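Local coordinates for protein indole-3-acetic acid-amido synthetase GH3.15 (Arabidopsis thaliana, PDB 6E1Q) that conjugates glutamine, and possibly cysteine, to the auxin precursor indole-3-butyric acid in an ATP-dependent reaction, and also accepts the herbicide 2,4-DB, at residues A[456-461]-A[494-499]; A[482-487]-A[530-535]. One frame throughout, in Å; residues are numbered along the deposited sequence.

Both contacts lie in the GH3 family C-terminal domain, their centres about 10 Å apart and away from the annotated sites. They share one small mixed sheet with strand order 461-470, 477-485, 529-533, 574-579. Contact 2 joins its two central strands; contact 1 lies beside the sheet, where the loop leading into strand 461-470 meets the start of helix 497-510. Along the chain the segments alternate: 456-461, 482-487, 494-499, 530-535. A probable hydrogen bond, 2.8 Å from Met461 N to Gly485 O, ties the loop of contact 1 to the strand of contact 2. Helix 497-510 packs on the sheet through Met500, which touches Trp482 and Ile530.

Contact 1. Residues A[456-461]-A[494-499]; sequences EPHDLM and EPNRDV
His458 and Pro495 have the nearest CA atoms of the two segments, 7.4 Å apart, so loop 456-461 and segment 494-499 meet through side chains, with no hydrogen bond between them. Val499 CG1 lies over one face of the His458 imidazole, and Val499 CG2 comes 3.8 Å from His458 CE1; the beta-branched residue thus presents both methyls to the ring. His458 CG stands anti to its own carbonyl carbon (chi1 -63°), which sends the ring across to the helix start. The Asn496 amide approaches obliquely, its plane turned 68° from the ring, and ND2 comes to 3.5 Å from His458 NE2. Deeper in, the buried Leu460 crosses Pro495 at about a right angle; Leu460 CD1 is 3.6 Å from Pro495 CB, and Leu455 and Phe493 also pack on this leucine. Asn496 suits its place because its short amide can fold back on the chain: CG sits between the backbone N and carbonyl carbon (chi1 79°), and OD1 accepts from Val499 N at 2.8 Å. This nearly straight bond satisfies an amide that lacks a helical carbonyl partner. The arrangement is a classic asparagine N-cap, here opening helix 497-510 of the C-terminal domain.

Contact 2. Residues A[482-487]-A[530-535]; sequences WELGSK and IKVVKP
Trp482 pairs with Val532 in a parallel bridge, its backbone N and O both bound by strand 529-533, to the residues flanking Val532. Trp482 N donates to Lys531 O at 2.9 Å and Trp482 O accepts from Val533 N, also at 2.9 Å. The same carbonyl receives a CA-H...O contact from Val532 CA. Beyond this bridge the strands diverge, the short segments crossing at -51°. Ile530 lies over one face of the indole: its CD1 makes a CH-pi contact 4.0 Å from the centroid of the Trp482 six-membered ring, while Ile530 CG2 touches Trp482 CG. The flat indole is broad enough for both branches to rest on. Glu483 leaves the opposite face of the sheet from Trp482, its extended chain (chi1 -179°) carrying the carboxylate to the link between strand 529-533 and helix 537-547. There Glu483 OE2 accepts from Gly536 N and lies 3.4 Å from Pro535 CA, and OE1 accepts from Phe538 N. With an alanine in its place, these two amides would probably lose their acceptor and the start of helix 537-547 its tie to strand 477-485. Lys531 turns away, its ammonium paired with Glu571 in a salt bridge. Backbone bonds also join Glu483 to Met463 and Asp464 of strand 461-470, Lys531 to Ile480, and Ile530 to Phe578 of strand 574-579; the parallel pair is thus mid-sheet, with Met500 of helix 497-510 on Trp482 and Ile530.

Contact 1. Residues A[456-461]-A[494-499]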
loop_
_atom_site.group_PDB
_atom_site.type_symbol
_atom_site.label_atom_id
_atom_site.label_comp_id
_atom_site.label_asym_id
_atom_site.label_seq_id
_atom_site.Cartn_x
_atom_site.Cartn_y
_atom_site.Cartn_z
ATOM N N GLU A 456 13.831 -10.671 19.735
ATOM C CA GLU A 456 15.029 -9.842 19.576
ATOM C C GLU A 456 16.192 -10.279 20.453
ATOM O O GLU A 456 17.325 -10.314 19.942
ATOM C CB GLU A 456 14.704 -8.366 19.841
ATOM C CG GLU A 456 13.932 -7.670 18.737
ATOM C CD GLU A 456 13.876 -6.164 18.940
ATOM O OE1 GLU A 456 14.471 -5.677 19.928
ATOM O OE2 GLU A 456 13.242 -5.467 18.113
ATOM N N PRO A 457 16.015 -10.618 21.736
ATOM C CA PRO A 457 17.156 -11.111 22.517
ATOM C C PRO A 457 17.732 -12.419 22.008
ATOM O O PRO A 457 18.837 -12.776 22.423
ATOM C CB PRO A 457 16.576 -11.281 23.932
ATOM C CG PRO A 457 15.427 -10.343 23.975
ATOM C CD PRO A 457 14.840 -10.377 22.598
ATOM N N HIS A 458 17.032 -13.151 21.143
ATOM C CA HIS A 458 17.543 -14.422 20.645
ATOM C C HIS A 458 18.082 -14.330 19.217
ATOM O O HIS A 458 18.381 -15.366 18.619
ATOM C CB HIS A 458 16.461 -15.496 20.728
ATOM C CG HIS A 458 16.022 -15.782 22.124
ATOM N ND1 HIS A 458 15.210 -14.927 22.840
ATOM C CD2 HIS A 458 16.326 -16.802 22.957
ATOM C CE1 HIS A 458 15.016 -15.421 24.048
ATOM N NE2 HIS A 458 15.682 -16.559 24.144
ATOM N N ASP A 459 18.233 -13.115 18.681
ATOM C CA ASP A 459 18.756 -12.878 17.326
ATOM C C ASP A 459 17.903 -13.578 16.277
ATOM O O ASP A 459 18.414 -14.172 15.331
ATOM C CB ASP A 459 20.222 -13.291 17.189
ATOM C CG ASP A 459 21.086 -12.689 18.267
ATOM O OD1 ASP A 459 20.970 -11.466 18.495
ATOM O OD2 ASP A 459 21.843 -13.439 18.914
ATOM N N LEU A 460 16.593 -13.523 16.473
ATOM C CA LEU A 460 15.623 -14.025 15.523
ATOM C C LEU A 460 14.694 -12.885 15.136
ATOM O O LEU A 460 14.476 -11.946 15.914
ATOM C CB LEU A 460 14.836 -15.198 16.109
ATOM C CG LEU A 460 15.708 -16.425 16.313
ATOM C CD1 LEU A 460 14.977 -17.476 17.104
ATOM C CD2 LEU A 460 16.146 -16.955 14.936
ATOM N N MET A 461 14.171 -12.962 13.925
ATOM C CA MET A 461 13.273 -11.947 13.385
ATOM C C MET A 461 12.064 -12.634 12.767
ATOM O O MET A 461 12.193 -13.696 12.147
ATOM C CB MET A 461 13.983 -11.077 12.321
ATOM C CG MET A 461 13.232 -9.779 11.958
ATOM S SD MET A 461 14.005 -8.795 10.633
ATOM C CE MET A 461 14.754 -7.478 11.589
ATOM N N GLU A 494 17.192 -21.647 15.534
ATOM C CA GLU A 494 15.933 -22.217 16.006
ATOM C C GLU A 494 15.561 -21.618 17.351
ATOM O O GLU A 494 16.437 -21.505 18.220
ATOM C CB GLU A 494 16.043 -23.742 16.118
ATOM C CG GLU A 494 14.766 -24.442 16.563
ATOM C CD GLU A 494 14.883 -25.960 16.540
ATOM O OE1 GLU A 494 15.444 -26.531 17.498
ATOM O OE2 GLU A 494 14.424 -26.576 15.550
ATOM N N PRO A 495 14.299 -21.234 17.570
ATOM C CA PRO A 495 13.918 -20.647 18.859
ATOM C C PRO A 495 13.650 -21.725 19.898
ATOM O O PRO A 495 13.091 -22.781 19.595
ATOM C CB PRO A 495 12.635 -19.874 18.525
ATOM C CG PRO A 495 12.012 -20.686 17.443
ATOM C CD PRO A 495 13.150 -21.309 16.648
ATOM N N ASN A 496 14.055 -21.457 21.139
ATOM C CA ASN A 496 13.757 -22.416 22.190
ATOM C C ASN A 496 12.255 -22.417 22.491
ATOM O O ASN A 496 11.529 -21.464 22.191
ATOM C CB ASN A 496 14.615 -22.149 23.437
ATOM C CG ASN A 496 14.099 -20.996 24.296
ATOM O OD1 ASN A 496 12.997 -21.045 24.849
ATOM N ND2 ASN A 496 14.938 -19.971 24.458
ATOM N N ARG A 497 11.781 -23.527 23.068
ATOM C CA ARG A 497 10.341 -23.702 23.209
ATOM C C ARG A 497 9.761 -22.742 24.242
ATOM O O ARG A 497 8.635 -22.259 24.064
ATOM C CB ARG A 497 10.010 -25.159 23.552
ATOM C CG ARG A 497 8.661 -25.369 24.249
ATOM C CD ARG A 497 8.064 -26.764 23.985
ATOM N NE ARG A 497 8.258 -27.207 22.602
ATOM C CZ ARG A 497 7.299 -27.283 21.674
ATOM N NH1 ARG A 497 6.050 -26.937 21.954
ATOM N NH2 ARG A 497 7.593 -27.703 20.448
ATOM N N ASP A 498 10.524 -22.417 25.291
ATOM C CA ASP A 498 10.033 -21.508 26.324
ATOM C C ASP A 498 9.720 -20.131 25.752
ATOM O O ASP A 498 8.651 -19.566 26.010
ATOM C CB ASP A 498 11.044 -21.377 27.471
ATOM C CG ASP A 498 11.133 -22.634 28.340
ATOM O OD1 ASP A 498 10.093 -23.143 28.807
ATOM O OD2 ASP A 498 12.259 -23.096 28.583
ATOM N N VAL A 499 10.642 -19.561 24.978
ATOM C CA VAL A 499 10.356 -18.258 24.390
ATOM C C VAL A 499 9.180 -18.346 23.407
ATOM O O VAL A 499 8.298 -17.481 23.417
ATOM C CB VAL A 499 11.630 -17.658 23.761
ATOM C CG1 VAL A 499 12.093 -18.472 22.584
ATOM C CG2 VAL A 499 11.382 -16.213 23.355
#

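Contact 2. Residues A[482-487]-A[530-535]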
loop_
_atom_site.group_PDB
_atom_site.type_symbol
_atom_site.label_atom_id
_atom_site.label_comp_id
_atom_site.label_asym_id
_atom_site.label_seq_id
_atom_site.Cartn_x
_atom_site.Cartn_y
_atom_site.Cartn_z
ATOM N N TRP A 482 4.242 -18.302 11.550
ATOM C CA TRP A 482 5.381 -17.401 11.686
ATOM C C TRP A 482 6.525 -17.911 10.819
ATOM O O TRP A 482 6.977 -19.048 10.990
ATOM C CB TRP A 482 5.841 -17.311 13.150
ATOM C CG TRP A 482 5.129 -16.265 13.970
ATOM C CD1 TRP A 482 3.953 -15.656 13.674
ATOM C CD2 TRP A 482 5.571 -15.706 15.211
ATOM N NE1 TRP A 482 3.623 -14.754 14.657
ATOM C CE2 TRP A 482 4.604 -14.761 15.610
ATOM C CE3 TRP A 482 6.689 -15.912 16.023
ATOM C CZ2 TRP A 482 4.721 -14.017 16.780
ATOM C CZ3 TRP A 482 6.809 -15.169 17.194
ATOM C CH2 TRP A 482 5.835 -14.230 17.552
ATOM N N GLU A 483 7.003 -17.080 9.901
ATOM C CA GLU A 483 8.234 -17.390 9.179
ATOM C C GLU A 483 9.369 -16.590 9.805
ATOM O O GLU A 483 9.339 -15.356 9.795
ATOM C CB GLU A 483 8.122 -17.085 7.688
ATOM C CG GLU A 483 9.411 -17.430 6.952
ATOM C CD GLU A 483 9.297 -17.309 5.449
ATOM O OE1 GLU A 483 8.214 -17.623 4.902
ATOM O OE2 GLU A 483 10.305 -16.915 4.818
ATOM N N LEU A 484 10.350 -17.292 10.366
ATOM C CA LEU A 484 11.450 -16.681 11.096
ATOM C C LEU A 484 12.720 -16.639 10.253
ATOM O O LEU A 484 12.946 -17.507 9.408
ATOM C CB LEU A 484 11.724 -17.441 12.404
ATOM C CG LEU A 484 10.548 -17.478 13.391
ATOM C CD1 LEU A 484 10.873 -18.258 14.676
ATOM C CD2 LEU A 484 10.062 -16.066 13.713
ATOM N N GLY A 485 13.564 -15.620 10.512
ATOM C CA GLY A 485 14.893 -15.552 9.934
ATOM C C GLY A 485 15.903 -14.992 10.925
ATOM O O GLY A 485 15.552 -14.573 12.037
ATOM N N SER A 486 17.169 -14.991 10.504
ATOM C CA SER A 486 18.266 -14.494 11.336
ATOM C C SER A 486 19.418 -14.040 10.444
ATOM O O SER A 486 19.355 -14.136 9.218
ATOM C CB SER A 486 18.731 -15.560 12.318
ATOM O OG SER A 486 19.723 -16.387 11.736
ATOM N N LYS A 487 20.484 -13.541 11.077
ATOM C CA LYS A 487 21.680 -13.109 10.360
ATOM C C LYS A 487 22.673 -14.240 10.109
ATOM O O LYS A 487 23.516 -14.122 9.211
ATOM C CB LYS A 487 22.378 -11.978 11.126
ATOM C CG LYS A 487 22.365 -10.612 10.432
ATOM C CD LYS A 487 23.241 -9.589 11.173
ATOM C CE LYS A 487 22.612 -8.200 11.185
ATOM N NZ LYS A 487 22.959 -7.380 12.379
ATOM N N ILE A 530 1.135 -21.066 17.695
ATOM C CA ILE A 530 2.028 -20.519 16.688
ATOM C C ILE A 530 2.731 -21.685 16.018
ATOM O O ILE A 530 3.322 -22.541 16.697
ATOM C CB ILE A 530 3.045 -19.525 17.275
ATOM C CG1 ILE A 530 2.336 -18.265 17.775
ATOM C CG2 ILE A 530 4.107 -19.174 16.221
ATOM C CD1 ILE A 530 3.258 -17.275 18.484
ATOM N N LYS A 531 2.645 -21.730 14.689
ATOM C CA LYS A 531 3.346 -22.719 13.884
ATOM C C LYS A 531 4.443 -22.002 13.109
ATOM O O LYS A 531 4.175 -21.029 12.396
ATOM C CB LYS A 531 2.386 -23.452 12.945
ATOM C CG LYS A 531 1.275 -24.237 13.675
ATOM C CD LYS A 531 0.166 -24.715 12.727
ATOM C CE LYS A 531 -0.180 -26.171 12.956
ATOM N NZ LYS A 531 -1.639 -26.452 12.966
ATOM N N VAL A 532 5.679 -22.443 13.298
ATOM C CA VAL A 532 6.804 -21.889 12.557
ATOM C C VAL A 532 6.900 -22.594 11.211
ATOM O O VAL A 532 6.931 -23.827 11.143
ATOM C CB VAL A 532 8.100 -22.033 13.364
ATOM C CG1 VAL A 532 9.293 -21.583 12.548
ATOM C CG2 VAL A 532 7.988 -21.213 14.642
ATOM N N VAL A 533 6.927 -21.820 10.134
ATOM C CA VAL A 533 6.989 -22.391 8.792
ATOM C C VAL A 533 8.383 -22.183 8.226
ATOM O O VAL A 533 9.081 -21.225 8.572
ATOM C CB VAL A 533 5.910 -21.800 7.864
ATOM C CG1 VAL A 533 4.544 -22.277 8.312
ATOM C CG2 VAL A 533 5.972 -20.269 7.886
ATOM N N LYS A 534 8.795 -23.114 7.366
ATOM C CA LYS A 534 10.101 -23.042 6.725
ATOM C C LYS A 534 10.241 -21.745 5.925
ATOM O O LYS A 534 9.250 -21.202 5.421
ATOM C CB LYS A 534 10.299 -24.251 5.805
ATOM C CG LYS A 534 11.734 -24.771 5.728
ATOM C CD LYS A 534 11.947 -25.782 4.594
ATOM C CE LYS A 534 12.846 -26.942 5.053
ATOM N NZ LYS A 534 13.145 -27.906 3.963
ATOM N N PRO A 535 11.461 -21.216 5.805
ATOM C CA PRO A 535 11.687 -20.056 4.934
ATOM C C PRO A 535 11.183 -20.315 3.516
ATOM O O PRO A 535 11.243 -21.438 3.005
ATOM C CB PRO A 535 13.211 -19.889 4.957
ATOM C CG PRO A 535 13.631 -20.460 6.270
ATOM C CD PRO A 535 12.663 -21.573 6.585
#